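Side-chain contacts in lantibiotic dehydratase (Microbispora corallina, PDB 5EHK), which probably dehydrates serine and threonine residues of the NAI-107 precursor peptide, using glutamyl-tRNA to activate the hydroxyl before glutamate is eliminated: residues R347-L352 and T364-D369; L822-P827 and A888-W893; S936-T941 and N1083-G1088. All blocks are in the same frame, centred on the assembly; numbering follows the deposited sequence.

Contact 1: residues R347-L352 and T364-D369; sequences RELAEL and TPLHVD
Leu352 on the helical segment 347-352 and Leu366 at the first position of strand 366-379 mark the closest backbone approach, with Leu352 CA 8.9 Å from Leu366 CA, a separation that side chains alone can bridge. Three leucines do so, and the contact is purely apolar. Leu366 is the residue common to both pairs: its CD1 meets Leu349 CD1 at 3.6 Å and also borders Leu352, while its CD2 meets Leu352 alone, with Leu352 CG at 3.8 Å. The second pair is broader than a single touch, because Leu352 CD2 also lies 3.9 Å from Leu366 CD2 and 4.0 Å from Leu366 CD1, so that one branch of Leu352 rests against both methyls of the strand residue. Leu352 and Leu366 meet at a slant, whereas Leu349 runs alongside Leu366 in the opposite sense and meets it through one methyl.

The torsions account for these approaches. In Leu366 a chi1 of -55° turns CG away from the carbonyl carbon and presents both methyls to the helix. Leu349 starts from a CB that points neither at the strand nor from it, and its CG, trans to the backbone N (chi1 -179°), carries CD1 across. Elsewhere on the helix lies a charged patch: Arg347 NH1 forms a salt bridge of 2.7 Å with Glu351 OE2 one turn on, and Glu348 joins the network through a longer ion pair.

The geometry is that of an amphipathic helix laid by its leucines against the start of the strand that follows it. Strand 167-172 pairs antiparallel with strand 366-379, and its Thr170 touches both Leu352 and Leu366. The leucines thus lie between helix 346-359 and this strand pair, with helix 318-339 covering Leu352 through Val330, Arg333 and Cys334.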
ATOM      1  N   ARG A 347      23.321   5.944 -53.491  1.00 46.24           N
ATOM      2  CA  ARG A 347      24.734   6.229 -53.625  1.00 49.70           C
ATOM      3  C   ARG A 347      25.083   7.429 -52.759  1.00 53.66           C
ATOM      4  O   ARG A 347      26.088   7.404 -52.043  1.00 53.10           O
ATOM      5  CB  ARG A 347      25.146   6.463 -55.079  1.00 61.29           C
ATOM      6  CG  ARG A 347      26.652   6.682 -55.239  1.00 68.81           C
ATOM      7  CD  ARG A 347      27.075   6.823 -56.692  1.00 79.50           C
ATOM      8  NE  ARG A 347      26.444   7.969 -57.340  1.00 82.89           N
ATOM      9  CZ  ARG A 347      26.882   9.219 -57.236  1.00 83.09           C
ATOM     10  NH1 ARG A 347      27.953   9.488 -56.500  1.00 83.01           N
ATOM     11  NH2 ARG A 347      26.243  10.201 -57.862  1.00 81.69           N
ATOM     12  N   GLU A 348      24.233   8.455 -52.791  1.00 53.53           N
ATOM     13  CA  GLU A 348      24.393   9.622 -51.913  1.00 56.27           C
ATOM     14  C   GLU A 348      24.377   9.277 -50.414  1.00 53.45           C
ATOM     15  O   GLU A 348      25.081   9.910 -49.620  1.00 53.12           O
ATOM     16  CB  GLU A 348      23.314  10.672 -52.206  1.00 48.22           C
ATOM     17  CG  GLU A 348      23.557  11.489 -53.454  1.00 56.39           C
ATOM     18  CD  GLU A 348      23.138  10.775 -54.728  1.00 67.89           C
ATOM     19  OE1 GLU A 348      22.625   9.631 -54.636  1.00 68.00           O
ATOM     20  OE2 GLU A 348      23.320  11.367 -55.820  1.00 61.91           O
ATOM     21  N   LEU A 349      23.580   8.274 -50.044  1.00 48.11           N
ATOM     22  CA  LEU A 349      23.439   7.845 -48.655  1.00 46.81           C
ATOM     23  C   LEU A 349      24.707   7.175 -48.120  1.00 48.21           C
ATOM     24  O   LEU A 349      25.160   7.485 -47.011  1.00 44.38           O
ATOM     25  CB  LEU A 349      22.223   6.923 -48.500  1.00 50.38           C
ATOM     26  CG  LEU A 349      21.890   6.373 -47.108  1.00 42.15           C
ATOM     27  CD1 LEU A 349      21.826   7.502 -46.091  1.00 44.12           C
ATOM     28  CD2 LEU A 349      20.575   5.634 -47.155  1.00 40.72           C
ATOM     29  N   ALA A 350      25.264   6.246 -48.893  1.00 45.07           N
ATOM     30  CA  ALA A 350      26.550   5.636 -48.549  1.00 48.54           C
ATOM     31  C   ALA A 350      27.655   6.694 -48.520  1.00 50.41           C
ATOM     32  O   ALA A 350      28.623   6.573 -47.767  1.00 47.14           O
ATOM     33  CB  ALA A 350      26.907   4.525 -49.529  1.00 36.91           C
ATOM     34  N   GLU A 351      27.487   7.721 -49.353  1.00 49.67           N
ATOM     35  CA  GLU A 351      28.385   8.871 -49.411  1.00 54.16           C
ATOM     36  C   GLU A 351      28.259   9.757 -48.173  1.00 59.13           C
ATOM     37  O   GLU A 351      29.250  10.302 -47.688  1.00 61.39           O
ATOM     38  CB  GLU A 351      28.134   9.674 -50.701  1.00 56.84           C
ATOM     39  CG  GLU A 351      28.995   9.191 -51.883  1.00 68.70           C
ATOM     40  CD  GLU A 351      28.556   9.735 -53.243  1.00 78.45           C
ATOM     41  OE1 GLU A 351      27.441  10.301 -53.341  1.00 73.03           O
ATOM     42  OE2 GLU A 351      29.325   9.571 -54.219  1.00 77.58           O
ATOM     43  N   LEU A 352      27.043   9.891 -47.652  1.00 53.94           N
ATOM     44  CA  LEU A 352      26.836  10.635 -46.422  1.00 47.69           C
ATOM     45  C   LEU A 352      27.420   9.854 -45.247  1.00 51.66           C
ATOM     46  O   LEU A 352      28.056  10.432 -44.369  1.00 52.84           O
ATOM     47  CB  LEU A 352      25.343  10.911 -46.216  1.00 50.97           C
ATOM     48  CG  LEU A 352      24.833  11.749 -45.038  1.00 47.48           C
ATOM     49  CD1 LEU A 352      25.715  12.955 -44.769  1.00 50.60           C
ATOM     50  CD2 LEU A 352      23.421  12.209 -45.334  1.00 44.96           C
ATOM     51  N   THR A 364      24.750   4.687 -35.835  1.00 52.85           N
ATOM     52  CA  THR A 364      23.571   5.362 -36.358  1.00 43.38           C
ATOM     53  C   THR A 364      23.725   6.867 -36.255  1.00 42.04           C
ATOM     54  O   THR A 364      23.179   7.473 -35.348  1.00 44.42           O
ATOM     55  CB  THR A 364      22.326   4.982 -35.554  1.00 37.68           C
ATOM     56  OG1 THR A 364      22.678   4.919 -34.172  1.00 48.42           O
ATOM     57  CG2 THR A 364      21.783   3.636 -35.985  1.00 30.23           C
ATOM     58  N   PRO A 365      24.474   7.476 -37.182  1.00 46.88           N
ATOM     59  CA  PRO A 365      24.805   8.903 -37.144  1.00 37.70           C
ATOM     60  C   PRO A 365      23.779   9.749 -37.891  1.00 37.51           C
ATOM     61  O   PRO A 365      23.961  10.968 -38.005  1.00 37.46           O
ATOM     62  CB  PRO A 365      26.123   8.953 -37.899  1.00 37.35           C
ATOM     63  CG  PRO A 365      25.939   7.914 -38.944  1.00 38.61           C
ATOM     64  CD  PRO A 365      25.162   6.795 -38.293  1.00 40.83           C
ATOM     65  N   LEU A 366      22.727   9.127 -38.417  1.00 35.03           N
ATOM     66  CA  LEU A 366      21.711   9.900 -39.135  1.00 35.42           C
ATOM     67  C   LEU A 366      20.308   9.714 -38.574  1.00 30.06           C
ATOM     68  O   LEU A 366      19.942   8.652 -38.071  1.00 29.76           O
ATOM     69  CB  LEU A 366      21.683   9.544 -40.634  1.00 40.06           C
ATOM     70  CG  LEU A 366      22.907   9.624 -41.535  1.00 31.22           C
ATOM     71  CD1 LEU A 366      22.487   9.163 -42.909  1.00 42.55           C
ATOM     72  CD2 LEU A 366      23.445  11.028 -41.602  1.00 27.62           C
ATOM     73  N   HIS A 367      19.525  10.772 -38.686  1.00 29.28           N
ATOM     74  CA  HIS A 367      18.107  10.712 -38.392  1.00 33.05           C
ATOM     75  C   HIS A 367      17.342  11.221 -39.609  1.00 32.82           C
ATOM     76  O   HIS A 367      17.616  12.314 -40.120  1.00 32.36           O
ATOM     77  CB  HIS A 367      17.749  11.516 -37.130  1.00 29.70           C
ATOM     78  CG  HIS A 367      16.284  11.512 -36.823  1.00 30.46           C
ATOM     79  ND1 HIS A 367      15.664  10.472 -36.160  1.00 23.99           N
ATOM     80  CD2 HIS A 367      15.310  12.412 -37.110  1.00 33.14           C
ATOM     81  CE1 HIS A 367      14.373  10.737 -36.048  1.00 31.63           C
ATOM     82  NE2 HIS A 367      14.131  11.909 -36.614  1.00 27.21           N
ATOM     83  N   VAL A 368      16.425  10.404 -40.110  1.00 32.98           N
ATOM     84  CA  VAL A 368      15.723  10.741 -41.347  1.00 34.13           C
ATOM     85  C   VAL A 368      14.240  10.878 -41.114  1.00 29.43           C
ATOM     86  O   VAL A 368      13.619   9.997 -40.547  1.00 35.29           O
ATOM     87  CB  VAL A 368      15.960   9.685 -42.464  1.00 38.14           C
ATOM     88  CG1 VAL A 368      15.030   9.932 -43.652  1.00 36.23           C
ATOM     89  CG2 VAL A 368      17.430   9.676 -42.900  1.00 29.96           C
ATOM     90  N   ASP A 369      13.680  12.000 -41.537  1.00 31.97           N
ATOM     91  CA  ASP A 369      12.235  12.149 -41.557  1.00 33.20           C
ATOM     92  C   ASP A 369      11.791  12.192 -43.018  1.00 37.89           C
ATOM     93  O   ASP A 369      12.474  12.777 -43.872  1.00 39.89           O
ATOM     94  CB  ASP A 369      11.783  13.438 -40.861  1.00 37.54           C
ATOM     95  CG  ASP A 369      12.319  13.581 -39.427  1.00 38.23           C
ATOM     96  OD1 ASP A 369      12.635  12.550 -38.770  1.00 32.37           O
ATOM     97  OD2 ASP A 369      12.393  14.754 -38.963  1.00 32.22           O
TER

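Contact 2: residues L822-P827 and A888-W893; sequences LRLRVP and ARLVEW
The indole of Trp893, three residues after the Leu890 that meets Leu824, has the backbone oxygen Arg889 O over one face, 3.2 Å above the plane and displaced toward the rim. Phe834 meets the same indole with its ring plane nearly perpendicular, at about 85°, while Val841 and Leu842 of helix 839-848 also touch it. The motif is helix-on-sheet packing in the C-terminal region of the dehydratase: helix 875-895 packs on one face of a four-stranded antiparallel sheet, its segment 888-893 running nearly parallel to residues 822-824 of the inner strand 819-824.

Evidence for the docking is the pattern of leucine contacts. Leu822 and Leu824, two apart on the strand, direct CB to the same side, toward the helix, and Leu890 answers both. Leu890 CD1 lies 3.8 Å from Leu824 CD2 and 4.1 Å from Leu822 CD2, reaching both strand residues with one methyl. Its other branch, CD2, is 3.9 Å from Leu824 CD2, so the single methyl Leu824 CD2 touches both methyls of Leu890. The Leu824 and Leu890 side chains are turned at about a right angle; the chi1 of Leu890, -70°, keeps CG on the backbone N side and so brings CD1 up to both strand leucines.

The intervening strand residue Arg823 carries the polar chemistry with Arg825: both form salt bridges to Glu903, and Arg825 makes another to Asp861. Past Leu824 the chain bends in an inverse gamma turn centred on Arg825, closed by a weak hydrogen bond of 2.8 Å from Val826 N to Leu824 O.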
ATOM      1  N   LEU A 822      11.815  16.473  23.662  1.00 18.56           N
ATOM      2  CA  LEU A 822      11.764  15.028  23.864  1.00 12.01           C
ATOM      3  C   LEU A 822      10.659  14.355  23.090  1.00 11.93           C
ATOM      4  O   LEU A 822       9.528  14.841  23.067  1.00 12.28           O
ATOM      5  CB  LEU A 822      11.523  14.746  25.329  1.00 14.28           C
ATOM      6  CG  LEU A 822      12.682  15.053  26.249  1.00 15.63           C
ATOM      7  CD1 LEU A 822      12.136  15.215  27.646  1.00 16.01           C
ATOM      8  CD2 LEU A 822      13.632  13.892  26.186  1.00 13.46           C
ATOM      9  N   ARG A 823      10.972  13.207  22.491  1.00 14.57           N
ATOM     10  CA  ARG A 823       9.936  12.334  21.933  1.00 11.81           C
ATOM     11  C   ARG A 823       9.745  11.089  22.766  1.00  9.12           C
ATOM     12  O   ARG A 823      10.637  10.265  22.886  1.00 10.25           O
ATOM     13  CB  ARG A 823      10.283  11.939  20.533  1.00 16.27           C
ATOM     14  CG  ARG A 823      10.504  13.114  19.644  1.00 19.50           C
ATOM     15  CD  ARG A 823      10.530  12.607  18.224  1.00 30.14           C
ATOM     16  NE  ARG A 823      11.022  13.624  17.311  1.00 33.66           N
ATOM     17  CZ  ARG A 823      11.939  13.375  16.392  1.00 28.97           C
ATOM     18  NH1 ARG A 823      12.460  12.143  16.305  1.00 26.49           N
ATOM     19  NH2 ARG A 823      12.338  14.353  15.589  1.00 23.46           N
ATOM     20  N   LEU A 824       8.576  10.970  23.364  1.00  7.79           N
ATOM     21  CA  LEU A 824       8.333   9.877  24.278  1.00  9.31           C
ATOM     22  C   LEU A 824       7.400   8.877  23.631  1.00 11.41           C
ATOM     23  O   LEU A 824       6.239   9.185  23.335  1.00 11.76           O
ATOM     24  CB  LEU A 824       7.788  10.413  25.604  1.00 10.52           C
ATOM     25  CG  LEU A 824       8.641  11.538  26.205  1.00  7.99           C
ATOM     26  CD1 LEU A 824       7.988  12.116  27.459  1.00  7.76           C
ATOM     27  CD2 LEU A 824      10.022  11.029  26.501  1.00  5.18           C
ATOM     28  N   ARG A 825       7.935   7.686  23.364  1.00 13.74           N
ATOM     29  CA  ARG A 825       7.187   6.660  22.636  1.00 13.29           C
ATOM     30  C   ARG A 825       6.227   5.957  23.580  1.00  7.37           C
ATOM     31  O   ARG A 825       6.436   4.836  23.969  1.00  7.07           O
ATOM     32  CB  ARG A 825       8.130   5.674  21.943  1.00 10.11           C
ATOM     33  CG  ARG A 825       9.111   6.336  20.972  1.00 12.15           C
ATOM     34  CD  ARG A 825       8.466   6.678  19.642  1.00 21.72           C
ATOM     35  NE  ARG A 825       9.142   7.767  18.928  1.00 27.11           N
ATOM     36  CZ  ARG A 825       8.702   8.284  17.778  1.00 27.11           C
ATOM     37  NH1 ARG A 825       7.587   7.800  17.219  1.00 20.96           N
ATOM     38  NH2 ARG A 825       9.371   9.277  17.187  1.00 24.12           N
ATOM     39  N   VAL A 826       5.185   6.672  23.951  1.00  8.75           N
ATOM     40  CA  VAL A 826       4.129   6.164  24.785  1.00 10.71           C
ATOM     41  C   VAL A 826       2.992   5.943  23.822  1.00 11.88           C
ATOM     42  O   VAL A 826       2.488   6.890  23.253  1.00 13.79           O
ATOM     43  CB  VAL A 826       3.718   7.234  25.845  1.00 10.41           C
ATOM     44  CG1 VAL A 826       2.569   6.750  26.709  1.00  9.18           C
ATOM     45  CG2 VAL A 826       4.911   7.632  26.714  1.00  7.74           C
ATOM     46  N   PRO A 827       2.625   4.683  23.576  1.00 16.24           N
ATOM     47  CA  PRO A 827       1.518   4.421  22.660  1.00 15.88           C
ATOM     48  C   PRO A 827       0.254   5.084  23.150  1.00 14.12           C
ATOM     49  O   PRO A 827       0.084   5.276  24.354  1.00 13.01           O
ATOM     50  CB  PRO A 827       1.373   2.903  22.707  1.00 18.75           C
ATOM     51  CG  PRO A 827       2.087   2.472  23.916  1.00 16.85           C
ATOM     52  CD  PRO A 827       3.198   3.439  24.104  1.00 14.99           C
ATOM     53  N   ALA A 888      17.494   9.447  33.405  1.00 15.78           N
ATOM     54  CA  ALA A 888      17.449   8.362  34.366  1.00 19.60           C
ATOM     55  C   ALA A 888      15.990   7.968  34.652  1.00 24.54           C
ATOM     56  O   ALA A 888      15.671   6.785  34.753  1.00 24.31           O
ATOM     57  CB  ALA A 888      18.185   8.737  35.650  1.00 14.31           C
ATOM     58  N   ARG A 889      15.108   8.956  34.805  1.00 19.04           N
ATOM     59  CA  ARG A 889      13.699   8.652  34.996  1.00 20.90           C
ATOM     60  C   ARG A 889      13.113   7.950  33.758  1.00 18.44           C
ATOM     61  O   ARG A 889      12.334   7.003  33.889  1.00 17.83           O
ATOM     62  CB  ARG A 889      12.898   9.909  35.380  1.00 25.03           C
ATOM     63  CG  ARG A 889      13.482  10.731  36.551  1.00 30.47           C
ATOM     64  CD  ARG A 889      13.736   9.918  37.834  1.00 35.32           C
ATOM     65  NE  ARG A 889      12.535   9.716  38.649  1.00 44.28           N
ATOM     66  CZ  ARG A 889      12.071  10.581  39.556  1.00 48.15           C
ATOM     67  NH1 ARG A 889      12.683  11.739  39.779  1.00 39.56           N
ATOM     68  NH2 ARG A 889      10.973  10.290  40.241  1.00 53.87           N
ATOM     69  N   LEU A 890      13.502   8.413  32.565  1.00 17.93           N
ATOM     70  CA  LEU A 890      13.014   7.839  31.315  1.00 14.83           C
ATOM     71  C   LEU A 890      13.441   6.393  31.160  1.00 14.71           C
ATOM     72  O   LEU A 890      12.684   5.576  30.641  1.00 15.27           O
ATOM     73  CB  LEU A 890      13.402   8.672  30.088  1.00 10.70           C
ATOM     74  CG  LEU A 890      12.684  10.013  29.994  1.00 12.02           C
ATOM     75  CD1 LEU A 890      13.080  10.753  28.719  1.00 12.17           C
ATOM     76  CD2 LEU A 890      11.152   9.865  30.083  1.00  7.50           C
ATOM     77  N   VAL A 891      14.632   6.063  31.646  1.00 12.92           N
ATOM     78  CA  VAL A 891      15.066   4.681  31.603  1.00 13.69           C
ATOM     79  C   VAL A 891      14.300   3.844  32.647  1.00 12.95           C
ATOM     80  O   VAL A 891      13.833   2.775  32.320  1.00 12.84           O
ATOM     81  CB  VAL A 891      16.578   4.552  31.829  1.00 16.74           C
ATOM     82  CG1 VAL A 891      16.949   3.111  32.203  1.00 11.01           C
ATOM     83  CG2 VAL A 891      17.347   5.050  30.614  1.00 15.25           C
ATOM     84  N   GLU A 892      14.113   4.339  33.871  1.00 15.62           N
ATOM     85  CA  GLU A 892      13.268   3.639  34.839  1.00 16.26           C
ATOM     86  C   GLU A 892      11.905   3.348  34.221  1.00 17.68           C
ATOM     87  O   GLU A 892      11.428   2.206  34.259  1.00 17.99           O
ATOM     88  CB  GLU A 892      13.028   4.437  36.138  1.00 20.12           C
ATOM     89  CG  GLU A 892      14.246   4.906  37.013  1.00 24.00           C
ATOM     90  CD  GLU A 892      13.828   5.982  38.048  1.00 44.72           C
ATOM     91  OE1 GLU A 892      12.615   6.142  38.312  1.00 45.58           O
ATOM     92  OE2 GLU A 892      14.689   6.761  38.514  1.00 44.41           O
ATOM     93  N   TRP A 893      11.279   4.381  33.654  1.00 14.70           N
ATOM     94  CA  TRP A 893       9.923   4.232  33.131  1.00 13.19           C
ATOM     95  C   TRP A 893       9.842   3.193  32.006  1.00 12.25           C
ATOM     96  O   TRP A 893       8.840   2.490  31.883  1.00 11.53           O
ATOM     97  CB  TRP A 893       9.351   5.580  32.692  1.00 14.33           C
ATOM     98  CG  TRP A 893       9.086   6.478  33.854  1.00 14.80           C
ATOM     99  CD1 TRP A 893       8.954   6.098  35.149  1.00 15.72           C
ATOM    100  CD2 TRP A 893       8.977   7.905  33.844  1.00 15.26           C
ATOM    101  NE1 TRP A 893       8.755   7.184  35.954  1.00 12.14           N
ATOM    102  CE2 TRP A 893       8.761   8.312  35.184  1.00 16.15           C
ATOM    103  CE3 TRP A 893       9.041   8.878  32.843  1.00 11.46           C
ATOM    104  CZ2 TRP A 893       8.609   9.652  35.552  1.00 12.59           C
ATOM    105  CZ3 TRP A 893       8.876  10.207  33.203  1.00 13.65           C
ATOM    106  CH2 TRP A 893       8.666  10.582  34.550  1.00 17.85           C
TER

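Contact 3: residues S936-T941 and N1083-G1088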
ATOM      1  N   SER A 936      -4.338  18.549  34.450  1.00 18.74           N
ATOM      2  CA  SER A 936      -5.301  18.727  35.545  1.00 17.55           C
ATOM      3  C   SER A 936      -6.627  18.031  35.275  1.00 20.06           C
ATOM      4  O   SER A 936      -7.145  17.301  36.137  1.00 17.73           O
ATOM      5  CB  SER A 936      -5.604  20.208  35.740  1.00 12.86           C
ATOM      6  OG  SER A 936      -4.763  20.778  36.710  1.00 18.55           O
ATOM      7  N   LEU A 937      -7.148  18.256  34.064  1.00 14.86           N
ATOM      8  CA  LEU A 937      -8.416  17.711  33.633  1.00 14.36           C
ATOM      9  C   LEU A 937      -8.359  16.178  33.519  1.00 22.67           C
ATOM     10  O   LEU A 937      -9.265  15.466  33.968  1.00 20.96           O
ATOM     11  CB  LEU A 937      -8.813  18.348  32.305  1.00 14.11           C
ATOM     12  CG  LEU A 937      -9.155  19.837  32.345  1.00 18.85           C
ATOM     13  CD1 LEU A 937      -9.539  20.352  30.975  1.00 18.57           C
ATOM     14  CD2 LEU A 937     -10.280  20.131  33.336  1.00 19.27           C
ATOM     15  N   LEU A 938      -7.275  15.667  32.950  1.00 20.56           N
ATOM     16  CA  LEU A 938      -7.117  14.229  32.825  1.00 20.01           C
ATOM     17  C   LEU A 938      -7.076  13.577  34.197  1.00 22.51           C
ATOM     18  O   LEU A 938      -7.593  12.480  34.373  1.00 24.04           O
ATOM     19  CB  LEU A 938      -5.857  13.888  32.027  1.00 16.63           C
ATOM     20  CG  LEU A 938      -5.971  14.144  30.524  1.00 18.13           C
ATOM     21  CD1 LEU A 938      -4.597  14.128  29.861  1.00 17.31           C
ATOM     22  CD2 LEU A 938      -6.907  13.123  29.876  1.00 13.11           C
ATOM     23  N   ARG A 939      -6.451  14.258  35.160  1.00 22.89           N
ATOM     24  CA  ARG A 939      -6.344  13.744  36.518  1.00 20.77           C
ATOM     25  C   ARG A 939      -7.704  13.724  37.228  1.00 26.13           C
ATOM     26  O   ARG A 939      -7.984  12.806  38.001  1.00 26.43           O
ATOM     27  CB  ARG A 939      -5.315  14.524  37.330  1.00 17.96           C
ATOM     28  CG  ARG A 939      -3.885  14.253  36.944  1.00 16.96           C
ATOM     29  CD  ARG A 939      -2.922  15.190  37.671  1.00 16.76           C
ATOM     30  NE  ARG A 939      -2.940  14.903  39.097  1.00 27.40           N
ATOM     31  CZ  ARG A 939      -2.107  14.059  39.693  1.00 26.15           C
ATOM     32  NH1 ARG A 939      -1.157  13.463  38.980  1.00 20.51           N
ATOM     33  NH2 ARG A 939      -2.212  13.831  41.002  1.00 26.50           N
ATOM     34  N   LEU A 940      -8.550  14.717  36.962  1.00 25.54           N
ATOM     35  CA  LEU A 940      -9.915  14.678  37.493  1.00 26.51           C
ATOM     36  C   LEU A 940     -10.615  13.477  36.882  1.00 28.90           C
ATOM     37  O   LEU A 940     -11.286  12.699  37.563  1.00 37.32           O
ATOM     38  CB  LEU A 940     -10.704  15.950  37.169  1.00 21.70           C
ATOM     39  CG  LEU A 940     -10.235  17.259  37.805  1.00 27.40           C
ATOM     40  CD1 LEU A 940     -11.119  18.433  37.381  1.00 27.37           C
ATOM     41  CD2 LEU A 940     -10.170  17.141  39.325  1.00 29.07           C
ATOM     42  N   THR A 941     -10.443  13.340  35.577  1.00 30.44           N
ATOM     43  CA  THR A 941     -11.137  12.326  34.780  1.00 33.46           C
ATOM     44  C   THR A 941     -10.844  10.853  35.188  1.00 34.98           C
ATOM     45  O   THR A 941     -11.670   9.964  34.972  1.00 29.30           O
ATOM     46  CB  THR A 941     -10.905  12.635  33.288  1.00 19.31           C
ATOM     47  OG1 THR A 941     -12.084  13.251  32.760  1.00 23.02           O
ATOM     48  CG2 THR A 941     -10.507  11.422  32.489  1.00 16.32           C
ATOM     49  N   ASN A1083      -5.855  18.607  20.725  1.00 13.35           N
ATOM     50  CA  ASN A1083      -4.720  17.715  20.640  1.00 12.11           C
ATOM     51  C   ASN A1083      -4.287  17.328  22.043  1.00 14.91           C
ATOM     52  O   ASN A1083      -4.207  16.161  22.349  1.00 14.25           O
ATOM     53  CB  ASN A1083      -3.546  18.328  19.862  1.00 10.22           C
ATOM     54  CG  ASN A1083      -2.360  17.358  19.739  1.00 12.25           C
ATOM     55  OD1 ASN A1083      -1.388  17.444  20.493  1.00 14.76           O
ATOM     56  ND2 ASN A1083      -2.444  16.433  18.796  1.00  8.70           N
ATOM     57  N   ARG A1084      -4.105  18.288  22.937  1.00 13.17           N
ATOM     58  CA  ARG A1084      -3.588  17.912  24.233  1.00 11.93           C
ATOM     59  C   ARG A1084      -4.540  17.029  25.014  1.00 12.27           C
ATOM     60  O   ARG A1084      -4.113  16.195  25.797  1.00 10.57           O
ATOM     61  CB  ARG A1084      -3.225  19.142  25.052  1.00 11.36           C
ATOM     62  CG  ARG A1084      -1.860  19.673  24.753  1.00 12.27           C
ATOM     63  CD  ARG A1084      -1.586  20.874  25.603  1.00 11.58           C
ATOM     64  NE  ARG A1084      -1.862  22.106  24.882  1.00 12.12           N
ATOM     65  CZ  ARG A1084      -1.013  22.658  24.024  1.00 13.52           C
ATOM     66  NH1 ARG A1084       0.158  22.075  23.767  1.00 11.52           N
ATOM     67  NH2 ARG A1084      -1.336  23.790  23.425  1.00 14.74           N
ATOM     68  N   LEU A1085      -5.830  17.229  24.803  1.00 13.72           N
ATOM     69  CA  LEU A1085      -6.843  16.563  25.600  1.00 12.71           C
ATOM     70  C   LEU A1085      -7.325  15.268  24.908  1.00 14.95           C
ATOM     71  O   LEU A1085      -7.337  14.202  25.525  1.00 14.69           O
ATOM     72  CB  LEU A1085      -8.002  17.526  25.874  1.00 13.04           C
ATOM     73  CG  LEU A1085      -8.481  17.989  27.256  1.00 11.14           C
ATOM     74  CD1 LEU A1085      -7.616  17.561  28.410  1.00 12.37           C
ATOM     75  CD2 LEU A1085      -8.647  19.484  27.243  1.00 12.88           C
ATOM     76  N   ILE A1086      -7.651  15.323  23.620  1.00 13.56           N
ATOM     77  CA  ILE A1086      -8.164  14.120  22.951  1.00 17.41           C
ATOM     78  C   ILE A1086      -7.447  13.945  21.630  1.00 19.46           C
ATOM     79  O   ILE A1086      -6.264  14.289  21.494  1.00 20.43           O
ATOM     80  CB  ILE A1086      -9.684  14.198  22.697  1.00 17.32           C
ATOM     81  CG1 ILE A1086     -10.027  15.474  21.926  1.00 20.44           C
ATOM     82  CG2 ILE A1086     -10.464  14.175  24.012  1.00 16.72           C
ATOM     83  CD1 ILE A1086     -11.452  15.564  21.513  1.00 20.83           C
ATOM     84  N   GLY A1087      -8.114  13.379  20.646  1.00 25.22           N
ATOM     85  CA  GLY A1087      -7.487  13.404  19.340  1.00 38.74           C
ATOM     86  C   GLY A1087      -6.236  12.562  19.172  1.00 33.34           C
ATOM     87  O   GLY A1087      -5.627  12.078  20.128  1.00 20.83           O
ATOM     88  N   GLY A1088      -5.832  12.455  17.916  1.00 35.81           N
ATOM     89  CA  GLY A1088      -5.351  11.201  17.405  1.00 38.16           C
ATOM     90  C   GLY A1088      -6.605  10.710  16.695  1.00 40.10           C
ATOM     91  O   GLY A1088      -6.740   9.521  16.388  1.00 46.91           O
TER
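Leu937 and Leu1085 meet with their side chains at about a right angle, so that the branch of one passes across the other. Their nearest atoms are Leu937 CD1 and Leu1085 CD2, 3.9 Å apart, and the overlap extends back along Leu937, whose CB lies 4.2 Å from Leu1085 CD1. Thus the two methyls of Leu1085 touch different levels of Leu937, one near its root and the other at its tip.

Leu938 comes from the next position on the same helix and completes the group. Its approach is looser, with Leu938 CG at 4.3 Å from Leu1085 CD1, although the backbones are nearest here, Leu938 CA being 7.6 Å from Leu1085 CA. The CD1 methyl of Leu1085 therefore faces both consecutive leucines. Both direct CB toward segment 1083-1088, whereas CB of Leu1085 points neither toward nor away from them and the outer part of that side chain makes the approach. Rotation about the first side-chain bond of Leu937 (chi1 -67°) places CG trans to the carbonyl carbon, and from there CD1 meets the CD2 methyl of its crossing partner. All three leucines are buried.

Leu1085 is the last helical residue before Ile1086 breaks from helical phi and psi, so the contact is made right at the end of its helix.

The contact joins helix 920-942 to the C-terminal end of helix 1068-1085 as plain helix packing. The preceding residue, Arg1084, adds a salt bridge to Asp930 on helix 920-942. Around the leucines, Leu950 and Thr954 of helix 950-965 touch Leu938 and Leu1085 respectively, while Ala1042 of helix 1034-1042 packs on Leu937 and strand 853-861 touches Leu938 through Arg858.

From the N terminus, contact 1 comes first and closes a short loop: 11 residues separate its segments, and it folds helix 346-359 back on the strand that follows. Contact 2 spans 60 residues, bringing helix 875-895 onto strand 819-824 after two helices and a strand hairpin. Contact 3 spans 141 mostly helical residues, tying helix 920-942 to helix 1068-1085. The three follow in series; none nests or crosses. Contact 1 belongs to the N-terminal part of the dehydratase, its centre about 74 Å from that of contact 2 and about 79 Å from that of contact 3. Contacts 2 and 3 share the C-terminal part, centres about 19 Å apart, without touching.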